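Local structure of protein toll (Drosophila melanogaster, 4LXR) at residues Asn53-Asp56 and Thr57-Gln61; Phe460-Asn463 and Asp464-Asn467; Leu656-Ala659 and Asn660-Gly663. The protein is the receptor for cleaved spaetzle C-106, whose binding activates Toll signalling in innate immunity and in dorsal-ventral patterning of the embryo. All coordinates share one frame; numbering follows the deposited sequence.

Contact 1: Asn53-Asp56 and Thr57-Gln61; sequences NLTD and TTDYQ. With NAG (2-acetamido-2-deoxy-beta-D-glucopyranose), chain H.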
loop_
_atom_site.group_PDB
_atom_site.type_symbol
_atom_site.label_atom_id
_atom_site.label_comp_id
_atom_site.label_asym_id
_atom_site.label_seq_id
_atom_site.Cartn_x
_atom_site.Cartn_y
_atom_site.Cartn_z
ATOM N N ASN A 53 -1.910 31.888 -28.525
ATOM C CA ASN A 53 -1.944 32.968 -27.548
ATOM C C ASN A 53 -2.108 34.264 -28.326
ATOM O O ASN A 53 -1.125 34.897 -28.688
ATOM C CB ASN A 53 -0.670 33.005 -26.702
ATOM C CG ASN A 53 -0.802 33.899 -25.484
ATOM O OD1 ASN A 53 -1.638 34.801 -25.461
ATOM N ND2 ASN A 53 0.022 33.641 -24.458
ATOM N N LEU A 54 -3.362 34.641 -28.566
ATOM C CA LEU A 54 -3.699 35.701 -29.507
ATOM C C LEU A 54 -4.283 36.912 -28.791
ATOM O O LEU A 54 -4.908 36.775 -27.737
ATOM C CB LEU A 54 -4.733 35.180 -30.512
ATOM C CG LEU A 54 -4.292 34.456 -31.783
ATOM C CD1 LEU A 54 -3.144 33.506 -31.543
ATOM C CD2 LEU A 54 -5.471 33.715 -32.392
ATOM N N THR A 55 -4.081 38.094 -29.365
ATOM C CA THR A 55 -4.752 39.294 -28.871
ATOM C C THR A 55 -5.757 39.725 -29.929
ATOM O O THR A 55 -6.735 40.410 -29.640
ATOM C CB THR A 55 -3.770 40.470 -28.611
ATOM O OG1 THR A 55 -3.649 41.272 -29.792
ATOM C CG2 THR A 55 -2.390 39.969 -28.204
ATOM N N ASP A 56 -5.512 39.281 -31.155
ATOM C CA ASP A 56 -6.196 39.800 -32.326
ATOM C C ASP A 56 -6.209 38.768 -33.449
ATOM O O ASP A 56 -5.284 37.977 -33.601
ATOM C CB ASP A 56 -5.448 41.042 -32.809
ATOM C CG ASP A 56 -6.318 41.972 -33.586
ATOM O OD1 ASP A 56 -6.521 41.721 -34.790
ATOM O OD2 ASP A 56 -6.792 42.961 -32.990
ATOM N N THR A 57 -7.253 38.794 -34.254
ATOM C CA THR A 57 -7.372 37.889 -35.384
ATOM C C THR A 57 -6.226 38.078 -36.401
ATOM O O THR A 57 -5.825 37.137 -37.089
ATOM C CB THR A 57 -8.781 38.036 -36.026
ATOM O OG1 THR A 57 -9.582 36.889 -35.685
ATOM C CG2 THR A 57 -8.705 38.202 -37.519
ATOM N N THR A 58 -5.678 39.288 -36.470
ATOM C CA THR A 58 -4.514 39.530 -37.323
ATOM C C THR A 58 -3.261 38.742 -36.889
ATOM O O THR A 58 -2.324 38.598 -37.674
ATOM C CB THR A 58 -4.162 41.033 -37.420
ATOM O OG1 THR A 58 -3.575 41.477 -36.190
ATOM C CG2 THR A 58 -5.404 41.851 -37.709
ATOM N N ASP A 59 -3.237 38.247 -35.650
ATOM C CA ASP A 59 -2.089 37.471 -35.168
ATOM C C ASP A 59 -1.859 36.188 -35.977
ATOM O O ASP A 59 -0.745 35.659 -35.995
ATOM C CB ASP A 59 -2.228 37.119 -33.682
ATOM C CG ASP A 59 -2.030 38.313 -32.771
ATOM O OD1 ASP A 59 -1.537 39.360 -33.241
ATOM O OD2 ASP A 59 -2.359 38.192 -31.570
ATOM N N TYR A 60 -2.900 35.697 -36.652
ATOM C CA TYR A 60 -2.765 34.514 -37.512
ATOM C C TYR A 60 -1.714 34.684 -38.618
ATOM O O TYR A 60 -1.315 33.716 -39.261
ATOM C CB TYR A 60 -4.115 34.099 -38.109
ATOM C CG TYR A 60 -5.014 33.380 -37.129
ATOM C CD1 TYR A 60 -4.636 32.161 -36.576
ATOM C CD2 TYR A 60 -6.252 33.912 -36.763
ATOM C CE1 TYR A 60 -5.455 31.499 -35.675
ATOM C CE2 TYR A 60 -7.079 33.253 -35.874
ATOM C CZ TYR A 60 -6.675 32.045 -35.331
ATOM O OH TYR A 60 -7.490 31.390 -34.438
ATOM N N GLN A 61 -1.275 35.922 -38.820
ATOM C CA GLN A 61 -0.209 36.262 -39.751
ATOM C C GLN A 61 1.116 35.640 -39.311
ATOM O O GLN A 61 2.032 35.457 -40.117
ATOM C CB GLN A 61 -0.059 37.780 -39.790
ATOM C CG GLN A 61 0.665 38.341 -40.991
ATOM C CD GLN A 61 0.659 39.862 -40.992
ATOM O OE1 GLN A 61 0.227 40.487 -40.020
ATOM N NE2 GLN A 61 1.131 40.465 -42.084
HETATM C C1 NAG H . 0.104 34.716 -23.491
HETATM C C2 NAG H . 0.411 34.219 -22.075
HETATM C C3 NAG H . 0.439 35.393 -21.096
HETATM C C4 NAG H . 1.352 36.508 -21.592
HETATM C C5 NAG H . 1.037 36.875 -23.038
HETATM C C6 NAG H . 2.049 37.833 -23.619
HETATM C C7 NAG H . -0.326 31.908 -21.659
HETATM C C8 NAG H . -1.445 31.039 -21.170
HETATM N N2 NAG H . -0.560 33.225 -21.644
HETATM O O3 NAG H . 0.893 34.944 -19.823
HETATM O O4 NAG H . 1.147 37.665 -20.791
HETATM O O5 NAG H . 1.060 35.702 -23.865
HETATM O O6 NAG H . 1.446 38.716 -24.554
HETATM O O7 NAG H . 0.735 31.440 -22.060
#
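Two first torsions shape this turn: D59 keeps CG beside its backbone N (chi1 -72°), which turns its carboxylate back to the amides of T55 and D56, whereas D56 has CG anti to N (chi1 -155°), which carries OD1 forward to T58. The result is an Asx turn at D56 leading into the 3-10 segment that begins at T57, in the loop between strands 47-52 and 70-72 in the N-terminal part of the leucine-rich-repeat ectodomain. D56 OD1 uses its anti lone pair, the one away from OD2, to accept the amide N of T58 at 3.1 Å, and a weak bond from T58 OG1 at 3.3 Å adds to it. In the other direction, D59 OD2 receives T55 N at 2.8 Å, with an almost straight N-H...O angle of 177°, and D56 N only weakly at 3.4 Å. The amide N-H groups directed at D56 OD1 and D59 OD2 would probably favour the charged form of each carboxylate. The backbone closes the turn, D59 N donating to D56 O at 2.9 Å. On the apolar side, L54 crosses Y60 at about a right angle, placing CD2 over one ring face, 4.0 Å from the centroid, while Y60 OH is hydrogen-bonded to M81 O. The Y60 side chain also touches C80, the disulfide partner of C52. N53 points away from the turn and carries the N-linked sugar, its ND2 bonded covalently to NAG C1 at 1.4 Å.

Contact 2: Phe460-Asn463 and Asp464-Asn467; sequences FVYN and DWKN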
loop_
_atom_site.group_PDB
_atom_site.type_symbol
_atom_site.label_atom_id
_atom_site.label_comp_id
_atom_site.label_asym_id
_atom_site.label_seq_id
_atom_site.Cartn_x
_atom_site.Cartn_y
_atom_site.Cartn_z
ATOM N N PHE A 460 -1.248 -17.796 18.682
ATOM C CA PHE A 460 -0.565 -19.042 18.361
ATOM C C PHE A 460 -0.442 -19.250 16.859
ATOM O O PHE A 460 -1.385 -18.976 16.110
ATOM C CB PHE A 460 -1.366 -20.186 18.993
ATOM C CG PHE A 460 -0.876 -21.557 18.648
ATOM C CD1 PHE A 460 0.341 -22.016 19.130
ATOM C CD2 PHE A 460 -1.665 -22.413 17.898
ATOM C CE1 PHE A 460 0.784 -23.301 18.839
ATOM C CE2 PHE A 460 -1.236 -23.694 17.601
ATOM C CZ PHE A 460 -0.004 -24.142 18.076
ATOM N N VAL A 461 0.714 -19.745 16.425
ATOM C CA VAL A 461 0.902 -20.158 15.038
ATOM C C VAL A 461 0.366 -21.578 14.838
ATOM O O VAL A 461 1.018 -22.543 15.217
ATOM C CB VAL A 461 2.392 -20.127 14.646
ATOM C CG1 VAL A 461 2.559 -20.563 13.219
ATOM C CG2 VAL A 461 2.970 -18.733 14.863
ATOM N N TYR A 462 -0.821 -21.695 14.246
ATOM C CA TYR A 462 -1.508 -22.986 14.097
ATOM C C TYR A 462 -0.815 -23.994 13.183
ATOM O O TYR A 462 -0.013 -23.627 12.332
ATOM C CB TYR A 462 -2.969 -22.770 13.653
ATOM C CG TYR A 462 -3.846 -22.310 14.787
ATOM C CD1 TYR A 462 -3.753 -21.009 15.279
ATOM C CD2 TYR A 462 -4.747 -23.183 15.392
ATOM C CE1 TYR A 462 -4.541 -20.587 16.342
ATOM C CE2 TYR A 462 -5.553 -22.764 16.444
ATOM C CZ TYR A 462 -5.440 -21.469 16.918
ATOM O OH TYR A 462 -6.232 -21.059 17.966
ATOM N N ASN A 463 -1.155 -25.267 13.357
ATOM C CA ASN A 463 -0.508 -26.365 12.637
ATOM C C ASN A 463 -0.704 -26.334 11.125
ATOM O O ASN A 463 0.247 -26.533 10.364
ATOM C CB ASN A 463 -0.978 -27.717 13.186
ATOM C CG ASN A 463 -0.452 -28.889 12.376
ATOM O OD1 ASN A 463 0.687 -29.319 12.550
ATOM N ND2 ASN A 463 -1.284 -29.413 11.481
ATOM N N ASP A 464 -1.937 -26.096 10.690
ATOM C CA ASP A 464 -2.231 -26.111 9.262
ATOM C C ASP A 464 -1.487 -25.015 8.509
ATOM O O ASP A 464 -1.154 -25.197 7.340
ATOM C CB ASP A 464 -3.739 -26.024 8.994
ATOM C CG ASP A 464 -4.407 -24.909 9.771
ATOM O OD1 ASP A 464 -4.190 -24.825 11.005
ATOM O OD2 ASP A 464 -5.151 -24.123 9.145
ATOM N N TRP A 465 -1.215 -23.892 9.175
ATOM C CA TRP A 465 -0.532 -22.778 8.510
ATOM C C TRP A 465 0.893 -23.182 8.158
ATOM O O TRP A 465 1.468 -22.697 7.180
ATOM C CB TRP A 465 -0.521 -21.509 9.377
ATOM C CG TRP A 465 -1.888 -21.017 9.801
ATOM C CD1 TRP A 465 -3.094 -21.387 9.280
ATOM C CD2 TRP A 465 -2.174 -20.071 10.842
ATOM N NE1 TRP A 465 -4.113 -20.740 9.937
ATOM C CE2 TRP A 465 -3.574 -19.924 10.899
ATOM C CE3 TRP A 465 -1.384 -19.341 11.734
ATOM C CZ2 TRP A 465 -4.201 -19.076 11.814
ATOM C CZ3 TRP A 465 -2.006 -18.504 12.649
ATOM C CH2 TRP A 465 -3.400 -18.374 12.678
ATOM N N LYS A 466 1.462 -24.078 8.958
ATOM C CA LYS A 466 2.839 -24.510 8.744
ATOM C C LYS A 466 2.911 -25.723 7.828
ATOM O O LYS A 466 3.830 -25.847 7.019
ATOM C CB LYS A 466 3.514 -24.861 10.078
ATOM C CG LYS A 466 3.759 -23.697 11.028
ATOM C CD LYS A 466 4.436 -24.189 12.308
ATOM C CE LYS A 466 3.549 -25.205 13.021
ATOM N NZ LYS A 466 4.011 -25.564 14.377
ATOM N N ASN A 467 1.951 -26.630 7.972
ATOM C CA ASN A 467 2.106 -27.966 7.405
ATOM C C ASN A 467 1.080 -28.356 6.354
ATOM O O ASN A 467 1.293 -29.312 5.609
ATOM C CB ASN A 467 2.121 -29.007 8.523
ATOM C CG ASN A 467 3.266 -28.795 9.493
ATOM O OD1 ASN A 467 4.411 -28.585 9.085
ATOM N ND2 ASN A 467 2.960 -28.839 10.786
HETATM O O HOH W 1 3.481 -23.199 16.013
HETATM O O HOH W 2 2.078 -28.206 14.910
#
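Apolar contacts between Y462 and W465 lie on the buried side of this short helical turn. The two side chains run side by side; Y462 CB sits over the face of the indole, 4.0 Å from the centroid of its six-membered ring, and Y462 CD1 comes to 3.7 Å from W465 CH2, with the ring planes inclined obliquely at 53°. Cutting W465 back to an alanine is likely to remove the indole face under Y462 CB and the CH2 contact with CD1, opening a gap beside the tyrosine. V461 CG1 meets the K466 chain at its CG, 4.0 Å away. Backbone bonds run along helix 463-467 within LRR 13, after strand 450-452 of the solenoid: N463 O accepts both N467 N at 2.9 Å and K466 N at 3.1 Å. Among side-chain bonds, N467 ND2 gives to N463 OD1 at 2.9 Å from above the N463 carbonyl plane, OD1 lying in the N467 amide plane, while N463 ND2 binds N439 and D464 OD2 binds S440. Two waters add bridges, one from K466 NZ (2.9 Å) to V461 O (2.7 Å), the other between N463 OD1 and, weakly, NZ. The K466 chain bends at chi3 (-61°), and its NZ bonds directly to E488 O.

Contact 3: Leu656-Ala659 and Asn660-Gly663; sequences LPSA and NTPG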
loop_
_atom_site.group_PDB
_atom_site.type_symbol
_atom_site.label_atom_id
_atom_site.label_comp_id
_atom_site.label_asym_id
_atom_site.label_seq_id
_atom_site.Cartn_x
_atom_site.Cartn_y
_atom_site.Cartn_z
ATOM N N LEU A 656 39.427 -16.813 54.780
ATOM C CA LEU A 656 38.580 -17.558 53.861
ATOM C C LEU A 656 38.051 -18.808 54.566
ATOM O O LEU A 656 38.677 -19.306 55.506
ATOM C CB LEU A 656 39.365 -17.945 52.611
ATOM C CG LEU A 656 39.822 -16.799 51.706
ATOM C CD1 LEU A 656 40.658 -17.325 50.542
ATOM C CD2 LEU A 656 38.627 -15.997 51.188
ATOM N N PRO A 657 36.889 -19.319 54.129
ATOM C CA PRO A 657 36.410 -20.575 54.715
ATOM C C PRO A 657 37.156 -21.738 54.070
ATOM O O PRO A 657 37.927 -21.504 53.134
ATOM C CB PRO A 657 34.930 -20.597 54.318
ATOM C CG PRO A 657 34.888 -19.858 53.028
ATOM C CD PRO A 657 35.947 -18.776 53.134
ATOM N N SER A 658 36.944 -22.961 54.552
ATOM C CA SER A 658 37.596 -24.120 53.941
ATOM C C SER A 658 36.964 -24.467 52.589
ATOM O O SER A 658 35.826 -24.087 52.304
ATOM C CB SER A 658 37.594 -25.329 54.880
ATOM O OG SER A 658 36.400 -26.064 54.775
ATOM N N ALA A 659 37.717 -25.184 51.758
ATOM C CA ALA A 659 37.285 -25.505 50.402
ATOM C C ALA A 659 36.118 -26.497 50.354
ATOM O O ALA A 659 35.539 -26.714 49.295
ATOM C CB ALA A 659 38.461 -26.025 49.587
ATOM N N ASN A 660 35.777 -27.097 51.491
ATOM C CA ASN A 660 34.684 -28.071 51.552
ATOM C C ASN A 660 33.314 -27.438 51.757
ATOM O O ASN A 660 32.293 -28.122 51.737
ATOM C CB ASN A 660 34.945 -29.104 52.646
ATOM C CG ASN A 660 35.818 -30.241 52.167
ATOM O OD1 ASN A 660 35.660 -30.725 51.045
ATOM N ND2 ASN A 660 36.753 -30.671 53.008
ATOM N N THR A 661 33.305 -26.125 51.947
ATOM C CA THR A 661 32.087 -25.389 52.253
ATOM C C THR A 661 31.089 -25.439 51.095
ATOM O O THR A 661 31.459 -25.200 49.957
ATOM C CB THR A 661 32.432 -23.931 52.613
ATOM O OG1 THR A 661 33.405 -23.928 53.667
ATOM C CG2 THR A 661 31.202 -23.166 53.064
ATOM N N PRO A 662 29.822 -25.784 51.387
ATOM C CA PRO A 662 28.776 -25.830 50.356
ATOM C C PRO A 662 28.671 -24.525 49.562
ATOM O O PRO A 662 28.711 -23.441 50.154
ATOM C CB PRO A 662 27.483 -26.095 51.159
ATOM C CG PRO A 662 27.865 -26.006 52.616
ATOM C CD PRO A 662 29.336 -26.282 52.685
ATOM N N GLY A 663 28.546 -24.641 48.239
ATOM C CA GLY A 663 28.555 -23.492 47.346
ATOM C C GLY A 663 29.969 -23.007 47.051
ATOM O O GLY A 663 30.449 -23.092 45.919
#
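T661 folds back onto S658 to close a type I beta turn, S658 to T661, in LRR 16, on the loop between strands 643-647 and 669-671. The tight part centres on a single acceptor. S658 O takes T661 OG1 at 2.8 Å and T661 N at 3.3 Å, both from the same face of its carbonyl plane, the hydroxyl tilted 28° from that plane and the amide standing farther above it. The hydroxyl can reach because OG1 lies beside the backbone N of T661 (chi1 -54°). T661 thus grips the carbonyl twice, which probably helps to hold its chi1. P657 lies alongside: its CB is 3.7 Å from T661 OG1, and its ring also touches V631, in the loop preceding strand 643-647, and Y664, farther along the same loop as the turn, while the A659 backbone is hydrogen-bonded to that of D683. The other side is looser and lies at the surface, where S658 and N660 are exposed in the assembly. The nearest approach of their side chains is 4.0 Å, from S658 OG to N660 CB. What joins the two residues here is an ST turn of marginal strength, a weak bond of 3.5 Å from N660 N to S658 OG.

Overall arrangement
The three contacts are far apart along one ectodomain: contact 1 near its N-terminal end, contact 2 in LRR 13, contact 3 in LRR 16 of the second repeat block. The centres of contacts 1 and 2 are about 76 Å apart, those of contacts 2 and 3 about 53 Å. Each is a local turn within a loop or in a short helix, yet their surroundings differ. Contact 2 is mostly buried, and aromatic packing dominates there, with water and an amide pair on its polar flank. Contacts 1 and 3 are surface turns. In contact 1 two carboxylates collect backbone amides; in contact 3 one carbonyl is gripped by a hydroxyl and an amide, with no charged or aromatic side chain in its own two segments.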